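Fructose-1,6-bisphosphatase/inositol-1-monophosphatase (Thermotoga maritima, PDB 2P3N) hydrolyses phosphate esters such as inositol 1-phosphate and fructose 1,6-bisphosphate, using magnesium, and works as a homotetramer. Local coordinates at residues Ser95-Tyr100 against Gly109-Pro114; Leu116-Tyr121 against Ala181-Ala186; Ile197-Ile202 against Asn225-Asn230. All blocks are in the same frame, centred on the assembly; numbering follows the deposited sequence.

Contact 1: Ser95-Tyr100 against Gly109-Pro114; sequences SISLAY and GVVHAP
V110 turns CG1 into the notch between its own backbone N and carbonyl carbon (chi1 41°), and this brings V110 CG1 against L98 CB at 3.7 Å. The pair belongs to the antiparallel beta hairpin of strands 95-102 and 105-113, inside the large mixed sheet of the inositol monophosphatase fold. The segment axes run at 168°, and the register sets I96 opposite H112 and L98 opposite V110 as hydrogen-bonded pairs; S97/V111 is the non-hydrogen-bonded pair between them, and A99/G109 is the next one, beyond L98/V110. H112 N meets I96 O at 3.0 Å; L98 N meets V110 O at the same length in a straighter bond than the return one from V110 N to L98 O, which is bent to 136°. I96, L98, V110 and H112 share one face, where I96, L98 and V110 pack on helix 2-21. S97 and V111 point to the other face, against helices 177-185 and 199-211. This second face lies near the metal site: the side chain of S97 is about 8 Å from the bound magnesium. Here too S95 OG is hydrogen-bonded to S176 OG. On this face V111 spreads its two methyls over two serines, CG1 lying 3.6 Å from S95 OG and CG2 3.9 Å from S97 OG.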
loop_
_atom_site.group_PDB
_atom_site.type_symbol
_atom_site.label_atom_id
_atom_site.label_comp_id
_atom_site.label_asym_id
_atom_site.label_seq_id
_atom_site.Cartn_x
_atom_site.Cartn_y
_atom_site.Cartn_z
ATOM N N SER A 95 9.163 2.163 -13.328
ATOM C CA SER A 95 9.097 3.470 -12.700
ATOM C C SER A 95 9.042 4.613 -13.701
ATOM O O SER A 95 9.143 4.408 -14.914
ATOM C CB SER A 95 10.313 3.654 -11.795
ATOM O OG SER A 95 11.514 3.381 -12.495
ATOM N N ILE A 96 8.856 5.818 -13.169
ATOM C CA ILE A 96 8.819 7.037 -13.964
ATOM C C ILE A 96 10.016 7.831 -13.484
ATOM O O ILE A 96 10.236 7.964 -12.288
ATOM C CB ILE A 96 7.569 7.889 -13.697
ATOM C CG1 ILE A 96 6.297 7.045 -13.810
ATOM C CG2 ILE A 96 7.503 9.015 -14.707
ATOM C CD1 ILE A 96 5.018 7.876 -13.576
ATOM N N SER A 97 10.795 8.367 -14.405
ATOM C CA SER A 97 11.963 9.110 -13.984
ATOM C C SER A 97 11.973 10.542 -14.512
ATOM O O SER A 97 11.604 10.803 -15.662
ATOM C CB SER A 97 13.222 8.364 -14.419
ATOM O OG SER A 97 14.346 8.802 -13.683
ATOM N N LEU A 98 12.379 11.465 -13.639
ATOM C CA LEU A 98 12.461 12.885 -13.969
ATOM C C LEU A 98 13.702 13.526 -13.362
ATOM O O LEU A 98 13.807 13.650 -12.142
ATOM C CB LEU A 98 11.228 13.646 -13.457
ATOM C CG LEU A 98 11.184 15.120 -13.882
ATOM C CD1 LEU A 98 11.104 15.199 -15.413
ATOM C CD2 LEU A 98 9.981 15.818 -13.273
ATOM N N ALA A 99 14.641 13.928 -14.212
ATOM C CA ALA A 99 15.853 14.593 -13.744
ATOM C C ALA A 99 15.861 16.004 -14.305
ATOM O O ALA A 99 15.406 16.225 -15.427
ATOM C CB ALA A 99 17.099 13.844 -14.218
ATOM N N TYR A 100 16.341 16.962 -13.518
ATOM C CA TYR A 100 16.446 18.336 -14.003
ATOM C C TYR A 100 17.919 18.712 -14.099
ATOM O O TYR A 100 18.576 18.997 -13.100
ATOM C CB TYR A 100 15.739 19.346 -13.102
ATOM C CG TYR A 100 15.990 20.760 -13.590
ATOM C CD1 TYR A 100 15.475 21.197 -14.816
ATOM C CD2 TYR A 100 16.819 21.626 -12.875
ATOM C CE1 TYR A 100 15.788 22.457 -15.317
ATOM C CE2 TYR A 100 17.137 22.886 -13.366
ATOM C CZ TYR A 100 16.623 23.294 -14.585
ATOM O OH TYR A 100 16.961 24.535 -15.071
ATOM N N GLY A 109 16.687 14.825 -9.059
ATOM C CA GLY A 109 16.315 13.540 -9.616
ATOM C C GLY A 109 15.192 12.900 -8.821
ATOM O O GLY A 109 15.146 12.997 -7.599
ATOM N N VAL A 110 14.261 12.263 -9.508
ATOM C CA VAL A 110 13.176 11.590 -8.820
ATOM C C VAL A 110 12.773 10.356 -9.613
ATOM O O VAL A 110 12.661 10.402 -10.840
ATOM C CB VAL A 110 11.966 12.537 -8.591
ATOM C CG1 VAL A 110 11.733 13.384 -9.807
ATOM C CG2 VAL A 110 10.724 11.728 -8.263
ATOM N N VAL A 111 12.616 9.239 -8.905
ATOM C CA VAL A 111 12.220 7.967 -9.514
ATOM C C VAL A 111 10.993 7.493 -8.739
ATOM O O VAL A 111 11.010 7.445 -7.510
ATOM C CB VAL A 111 13.348 6.886 -9.401
ATOM C CG1 VAL A 111 12.897 5.577 -10.033
ATOM C CG2 VAL A 111 14.602 7.365 -10.081
ATOM N N HIS A 112 9.923 7.160 -9.448
ATOM C CA HIS A 112 8.710 6.708 -8.779
ATOM C C HIS A 112 8.171 5.381 -9.314
ATOM O O HIS A 112 7.621 5.325 -10.412
ATOM C CB HIS A 112 7.620 7.787 -8.863
ATOM C CG HIS A 112 6.314 7.369 -8.260
ATOM N ND1 HIS A 112 6.179 7.055 -6.926
ATOM C CD2 HIS A 112 5.094 7.177 -8.817
ATOM C CE1 HIS A 112 4.933 6.688 -6.687
ATOM N NE2 HIS A 112 4.253 6.755 -7.816
ATOM N N ALA A 113 8.346 4.320 -8.524
ATOM C CA ALA A 113 7.863 2.994 -8.882
ATOM C C ALA A 113 6.446 2.950 -8.343
ATOM O O ALA A 113 6.226 2.773 -7.145
ATOM C CB ALA A 113 8.713 1.927 -8.231
ATOM N N PRO A 114 5.461 3.108 -9.234
ATOM C CA PRO A 114 4.026 3.113 -8.912
ATOM C C PRO A 114 3.471 1.892 -8.180
ATOM O O PRO A 114 2.853 2.025 -7.127
ATOM C CB PRO A 114 3.364 3.309 -10.281
ATOM C CG PRO A 114 4.454 3.972 -11.123
ATOM C CD PRO A 114 5.674 3.219 -10.690
#

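Contact 2: Leu116-Tyr121 against Ala181-Ala186; sequences LNETLY and AAYVGA
Y183 and E118 meet through one short hydrogen bond, reached by following the tyrosine outward from helix 177-185. Its CB starts off beside the 116-121 segment rather than straight at it, and a chi1 of -91°, away from the usual staggered values, swings the ring across toward the strand. The near edge comes first to L120: CD1 lies 4.4 Å from L120 CD2, close to the ring plane. Farther out, CE1 passes 3.3 Å from E118 OE2, which lies at the edge of the ring and in its plane. At the tip, OH donates to this same oxygen at 2.6 Å, using the syn lone pair of OE2. The carboxylate and ring planes stand 68° apart, so the two groups are steeply turned rather than stacked. L116 CD1 touches the hydroxyl as well, at 3.4 Å. L116 and Y183 also pack on L116 and L91, respectively, of a second subunit. The other carboxylate oxygen, E118 OE1, forms a salt bridge with R188, so the two oxygens have separate partners; this positive charge probably favours the ionised carboxylate. Next to the polar pair, L120 CD2 fits against the helix, 3.8 Å from A182 CB and 4.0 Å from A186 CB. N117 and E118 both face A113, a G1 beta bulge at the start of the strand. L179, one turn earlier in helix 177-185, and F130 of strand 127-130 extend the apolar packing round L120. The axes of 118-121 and 181-185 approach to 9.1 Å and cross at 77°, so helix 177-185 lies steeply across strand 118-123 of the large sheet, with strand 127-130 alongside.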
loop_
_atom_site.group_PDB
_atom_site.type_symbol
_atom_site.label_atom_id
_atom_site.label_comp_id
_atom_site.label_asym_id
_atom_site.label_seq_id
_atom_site.Cartn_x
_atom_site.Cartn_y
_atom_site.Cartn_z
ATOM N N LEU A 116 4.898 -0.162 -6.467
ATOM C CA LEU A 116 5.569 -0.424 -5.212
ATOM C C LEU A 116 5.366 0.686 -4.206
ATOM O O LEU A 116 5.640 0.502 -3.026
ATOM C CB LEU A 116 7.076 -0.609 -5.444
ATOM C CG LEU A 116 7.581 -1.699 -6.394
ATOM C CD1 LEU A 116 9.104 -1.689 -6.391
ATOM C CD2 LEU A 116 7.063 -3.067 -5.962
ATOM N N ASN A 117 4.883 1.830 -4.680
ATOM C CA ASN A 117 4.696 3.005 -3.834
ATOM C C ASN A 117 6.038 3.447 -3.247
ATOM O O ASN A 117 6.152 3.787 -2.073
ATOM C CB ASN A 117 3.691 2.724 -2.723
ATOM C CG ASN A 117 2.274 2.904 -3.184
ATOM O OD1 ASN A 117 1.857 4.015 -3.501
ATOM N ND2 ASN A 117 1.526 1.814 -3.245
ATOM N N GLU A 118 7.057 3.433 -4.091
ATOM C CA GLU A 118 8.382 3.842 -3.682
ATOM C C GLU A 118 8.768 5.071 -4.465
ATOM O O GLU A 118 8.739 5.066 -5.693
ATOM C CB GLU A 118 9.382 2.734 -3.961
ATOM C CG GLU A 118 9.056 1.450 -3.234
ATOM C CD GLU A 118 10.103 0.391 -3.448
ATOM O OE1 GLU A 118 10.205 -0.502 -2.576
ATOM O OE2 GLU A 118 10.813 0.451 -4.483
ATOM N N THR A 119 9.107 6.136 -3.751
ATOM C CA THR A 119 9.513 7.367 -4.392
ATOM C C THR A 119 10.878 7.757 -3.840
ATOM O O THR A 119 11.005 8.210 -2.704
ATOM C CB THR A 119 8.515 8.529 -4.143
ATOM O OG1 THR A 119 7.172 8.090 -4.396
ATOM C CG2 THR A 119 8.824 9.690 -5.107
ATOM N N LEU A 120 11.896 7.554 -4.668
ATOM C CA LEU A 120 13.262 7.874 -4.318
ATOM C C LEU A 120 13.623 9.169 -5.037
ATOM O O LEU A 120 13.343 9.321 -6.222
ATOM C CB LEU A 120 14.172 6.724 -4.753
ATOM C CG LEU A 120 13.721 5.407 -4.114
ATOM C CD1 LEU A 120 12.790 4.692 -5.066
ATOM C CD2 LEU A 120 14.914 4.525 -3.796
ATOM N N TYR A 121 14.217 10.117 -4.321
ATOM C CA TYR A 121 14.594 11.385 -4.935
ATOM C C TYR A 121 15.785 12.038 -4.262
ATOM O O TYR A 121 16.156 11.694 -3.146
ATOM C CB TYR A 121 13.421 12.364 -4.910
ATOM C CG TYR A 121 12.815 12.529 -3.545
ATOM C CD1 TYR A 121 11.900 11.601 -3.051
ATOM C CD2 TYR A 121 13.196 13.583 -2.721
ATOM C CE1 TYR A 121 11.381 11.717 -1.764
ATOM C CE2 TYR A 121 12.686 13.709 -1.432
ATOM C CZ TYR A 121 11.781 12.773 -0.962
ATOM O OH TYR A 121 11.294 12.895 0.312
ATOM N N ALA A 181 19.317 1.908 -9.968
ATOM C CA ALA A 181 20.361 2.847 -9.589
ATOM C C ALA A 181 19.991 3.440 -8.245
ATOM O O ALA A 181 20.834 3.576 -7.363
ATOM C CB ALA A 181 20.475 3.946 -10.624
ATOM N N ALA A 182 18.711 3.783 -8.105
ATOM C CA ALA A 182 18.165 4.375 -6.880
ATOM C C ALA A 182 18.226 3.408 -5.704
ATOM O O ALA A 182 18.361 3.827 -4.555
ATOM C CB ALA A 182 16.731 4.814 -7.111
ATOM N N TYR A 183 18.122 2.117 -5.991
ATOM C CA TYR A 183 18.184 1.126 -4.941
ATOM C C TYR A 183 19.554 1.109 -4.278
ATOM O O TYR A 183 19.662 0.784 -3.099
ATOM C CB TYR A 183 17.845 -0.258 -5.499
ATOM C CG TYR A 183 16.369 -0.599 -5.427
ATOM C CD1 TYR A 183 15.422 0.363 -5.042
ATOM C CD2 TYR A 183 15.914 -1.871 -5.757
ATOM C CE1 TYR A 183 14.052 0.062 -4.992
ATOM C CE2 TYR A 183 14.555 -2.184 -5.713
ATOM C CZ TYR A 183 13.629 -1.215 -5.332
ATOM O OH TYR A 183 12.285 -1.520 -5.312
ATOM N N VAL A 184 20.603 1.457 -5.021
ATOM C CA VAL A 184 21.934 1.469 -4.422
ATOM C C VAL A 184 21.997 2.670 -3.490
ATOM O O VAL A 184 22.598 2.613 -2.416
ATOM C CB VAL A 184 23.086 1.581 -5.485
ATOM C CG1 VAL A 184 22.781 0.721 -6.705
ATOM C CG2 VAL A 184 23.320 3.025 -5.869
ATOM N N GLY A 185 21.362 3.759 -3.906
ATOM C CA GLY A 185 21.352 4.954 -3.088
ATOM C C GLY A 185 20.615 4.714 -1.786
ATOM O O GLY A 185 20.906 5.360 -0.787
ATOM N N ALA A 186 19.663 3.779 -1.795
ATOM C CA ALA A 186 18.865 3.455 -0.608
ATOM C C ALA A 186 19.462 2.305 0.187
ATOM O O ALA A 186 18.866 1.852 1.154
ATOM C CB ALA A 186 17.435 3.106 -1.012
#

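Contact 3: Ile197-Ile202 against Asn225-Asn230; sequences INPWDI and NAFSKN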
loop_
_atom_site.group_PDB
_atom_site.type_symbol
_atom_site.label_atom_id
_atom_site.label_comp_id
_atom_site.label_asym_id
_atom_site.label_seq_id
_atom_site.Cartn_x
_atom_site.Cartn_y
_atom_site.Cartn_z
ATOM N N ILE A 197 23.109 2.887 -22.486
ATOM C CA ILE A 197 21.854 3.444 -21.995
ATOM C C ILE A 197 21.786 4.944 -22.309
ATOM O O ILE A 197 22.815 5.594 -22.473
ATOM C CB ILE A 197 21.726 3.239 -20.466
ATOM C CG1 ILE A 197 22.685 4.174 -19.718
ATOM C CG2 ILE A 197 22.039 1.796 -20.110
ATOM C CD1 ILE A 197 24.131 3.957 -20.035
ATOM N N ASN A 198 20.581 5.497 -22.405
ATOM C CA ASN A 198 20.454 6.921 -22.686
ATOM C C ASN A 198 20.368 7.688 -21.377
ATOM O O ASN A 198 20.145 7.103 -20.321
ATOM C CB ASN A 198 19.221 7.194 -23.537
ATOM C CG ASN A 198 19.197 6.366 -24.796
ATOM O OD1 ASN A 198 18.720 5.231 -24.796
ATOM N ND2 ASN A 198 19.728 6.920 -25.879
ATOM N N PRO A 199 20.547 9.013 -21.427
ATOM C CA PRO A 199 20.483 9.793 -20.193
ATOM C C PRO A 199 19.173 9.759 -19.427
ATOM O O PRO A 199 19.157 10.098 -18.246
ATOM C CB PRO A 199 20.865 11.207 -20.649
ATOM C CG PRO A 199 20.464 11.233 -22.071
ATOM C CD PRO A 199 20.898 9.874 -22.566
ATOM N N TRP A 200 18.074 9.360 -20.066
ATOM C CA TRP A 200 16.798 9.330 -19.338
ATOM C C TRP A 200 16.680 8.125 -18.422
ATOM O O TRP A 200 15.806 8.083 -17.548
ATOM C CB TRP A 200 15.597 9.382 -20.296
ATOM C CG TRP A 200 15.634 8.430 -21.443
ATOM C CD1 TRP A 200 15.348 7.094 -21.424
ATOM C CD2 TRP A 200 15.943 8.756 -22.796
ATOM N NE1 TRP A 200 15.453 6.568 -22.689
ATOM C CE2 TRP A 200 15.819 7.568 -23.550
ATOM C CE3 TRP A 200 16.313 9.941 -23.447
ATOM C CZ2 TRP A 200 16.050 7.529 -24.923
ATOM C CZ3 TRP A 200 16.539 9.904 -24.810
ATOM C CH2 TRP A 200 16.407 8.702 -25.536
ATOM N N ASP A 201 17.577 7.159 -18.630
ATOM C CA ASP A 201 17.632 5.938 -17.840
ATOM C C ASP A 201 18.501 6.149 -16.604
ATOM O O ASP A 201 18.306 5.477 -15.593
ATOM C CB ASP A 201 18.235 4.784 -18.659
ATOM C CG ASP A 201 17.377 4.382 -19.839
ATOM O OD1 ASP A 201 16.208 3.977 -19.630
ATOM O OD2 ASP A 201 17.882 4.463 -20.980
ATOM N N ILE A 202 19.450 7.083 -16.677
ATOM C CA ILE A 202 20.359 7.302 -15.554
ATOM C C ILE A 202 20.524 8.700 -14.952
ATOM O O ILE A 202 21.194 8.844 -13.933
ATOM C CB ILE A 202 21.775 6.761 -15.902
ATOM C CG1 ILE A 202 22.232 7.283 -17.269
ATOM C CG2 ILE A 202 21.760 5.251 -15.925
ATOM C CD1 ILE A 202 22.589 8.761 -17.291
ATOM N N ASN A 225 28.791 11.296 -15.930
ATOM C CA ASN A 225 27.815 12.378 -15.951
ATOM C C ASN A 225 26.610 11.873 -16.733
ATOM O O ASN A 225 26.656 10.781 -17.299
ATOM C CB ASN A 225 28.391 13.635 -16.614
ATOM C CG ASN A 225 28.651 13.453 -18.098
ATOM O OD1 ASN A 225 29.406 12.573 -18.512
ATOM N ND2 ASN A 225 28.025 14.297 -18.910
ATOM N N ALA A 226 25.543 12.665 -16.767
ATOM C CA ALA A 226 24.306 12.286 -17.455
ATOM C C ALA A 226 24.490 11.806 -18.895
ATOM O O ALA A 226 23.608 11.144 -19.457
ATOM C CB ALA A 226 23.316 13.462 -17.423
ATOM N N PHE A 227 25.643 12.108 -19.480
ATOM C CA PHE A 227 25.889 11.750 -20.871
ATOM C C PHE A 227 26.993 10.723 -21.123
ATOM O O PHE A 227 27.646 10.738 -22.169
ATOM C CB PHE A 227 26.142 13.045 -21.649
ATOM C CG PHE A 227 25.067 14.084 -21.431
ATOM C CD1 PHE A 227 23.837 13.986 -22.084
ATOM C CD2 PHE A 227 25.243 15.102 -20.497
ATOM C CE1 PHE A 227 22.799 14.878 -21.806
ATOM C CE2 PHE A 227 24.209 16.000 -20.211
ATOM C CZ PHE A 227 22.987 15.884 -20.866
ATOM N N SER A 228 27.185 9.822 -20.165
ATOM C CA SER A 228 28.188 8.772 -20.287
ATOM C C SER A 228 27.488 7.544 -20.865
ATOM O O SER A 228 26.285 7.367 -20.679
ATOM C CB SER A 228 28.776 8.456 -18.915
ATOM O OG SER A 228 29.140 9.653 -18.250
ATOM N N LYS A 229 28.232 6.697 -21.570
ATOM C CA LYS A 229 27.642 5.508 -22.181
ATOM C C LYS A 229 27.583 4.278 -21.273
ATOM O O LYS A 229 26.651 3.475 -21.367
ATOM C CB LYS A 229 28.388 5.169 -23.479
ATOM C CG LYS A 229 29.913 5.216 -23.375
ATOM C CD LYS A 229 30.585 4.858 -24.698
ATOM C CE LYS A 229 32.093 4.973 -24.592
ATOM N NZ LYS A 229 32.767 4.564 -25.846
ATOM N N ASN A 230 28.578 4.127 -20.403
ATOM C CA ASN A 230 28.627 2.996 -19.479
ATOM C C ASN A 230 28.452 3.546 -18.077
ATOM O O ASN A 230 28.934 4.640 -17.775
ATOM C CB ASN A 230 29.977 2.282 -19.556
ATOM C CG ASN A 230 30.657 2.452 -20.893
ATOM O OD1 ASN A 230 30.073 2.165 -21.942
ATOM N ND2 ASN A 230 31.909 2.920 -20.864
#
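The start of helix 199-211, which carries D201, probably a ligand of a second magnesium, packs against the type I beta turn N225-S228 that precedes strand 230-234. P199 and I202 on the helix side meet A226 and F227 of the turn, and I197, just before the helix, brings CD1 to 4.1 Å from S228 O. A226 O lies 3.0 Å from P199 CB and 3.4 Å from I202 CD1, so one carbonyl oxygen touches two apolar side chains; no hydrogen bond crosses between the segments. I202 reaches it with CG1 flanked by both backbone neighbours of CA (chi1 50°). P199 CB also meets F227 CE1 obliquely at 4.3 Å, and A226 CB lies over one face of this ring. Within the turn, S228 N bonds to N225 O at 3.1 Å. N198 N donates to D201 OD2 at 3.2 Å, using the anti lone pair, and D201 N bonds back to N198 O. N198 N thus helps to fix the carboxylate of D201, as a second-shell residue would, while OD1 lies near D79, a ligand of the bound magnesium. A helix start presenting an aspartate beside the metal-binding D79 is consistent with the two-metal active site of the inositol monophosphatase superfamily.

In the fold
Along the chain the contacts come in series: 95-100/109-114 closes before 116-121/181-186 opens, and 197-202/225-230 follows. Contacts 1 and 2, with centres about 9 Å apart, share the large mixed sheet, where strands 105-113 and 118-123 are neighbours; V111 N lies 2.8 Å from L120 O, a probable hydrogen bond, and H112 ND1 bonds to T119 OG1. Contact 3 is about 14 Å from contact 1, centre to centre, and touches it through S97 and W200. It is about 18 Å from contact 2, across the chain's centre. Helix 177-185 belongs to contact 2 and helix 199-211 to contact 3; the latter places D201, probably a ligand of a second magnesium, beside the sheet.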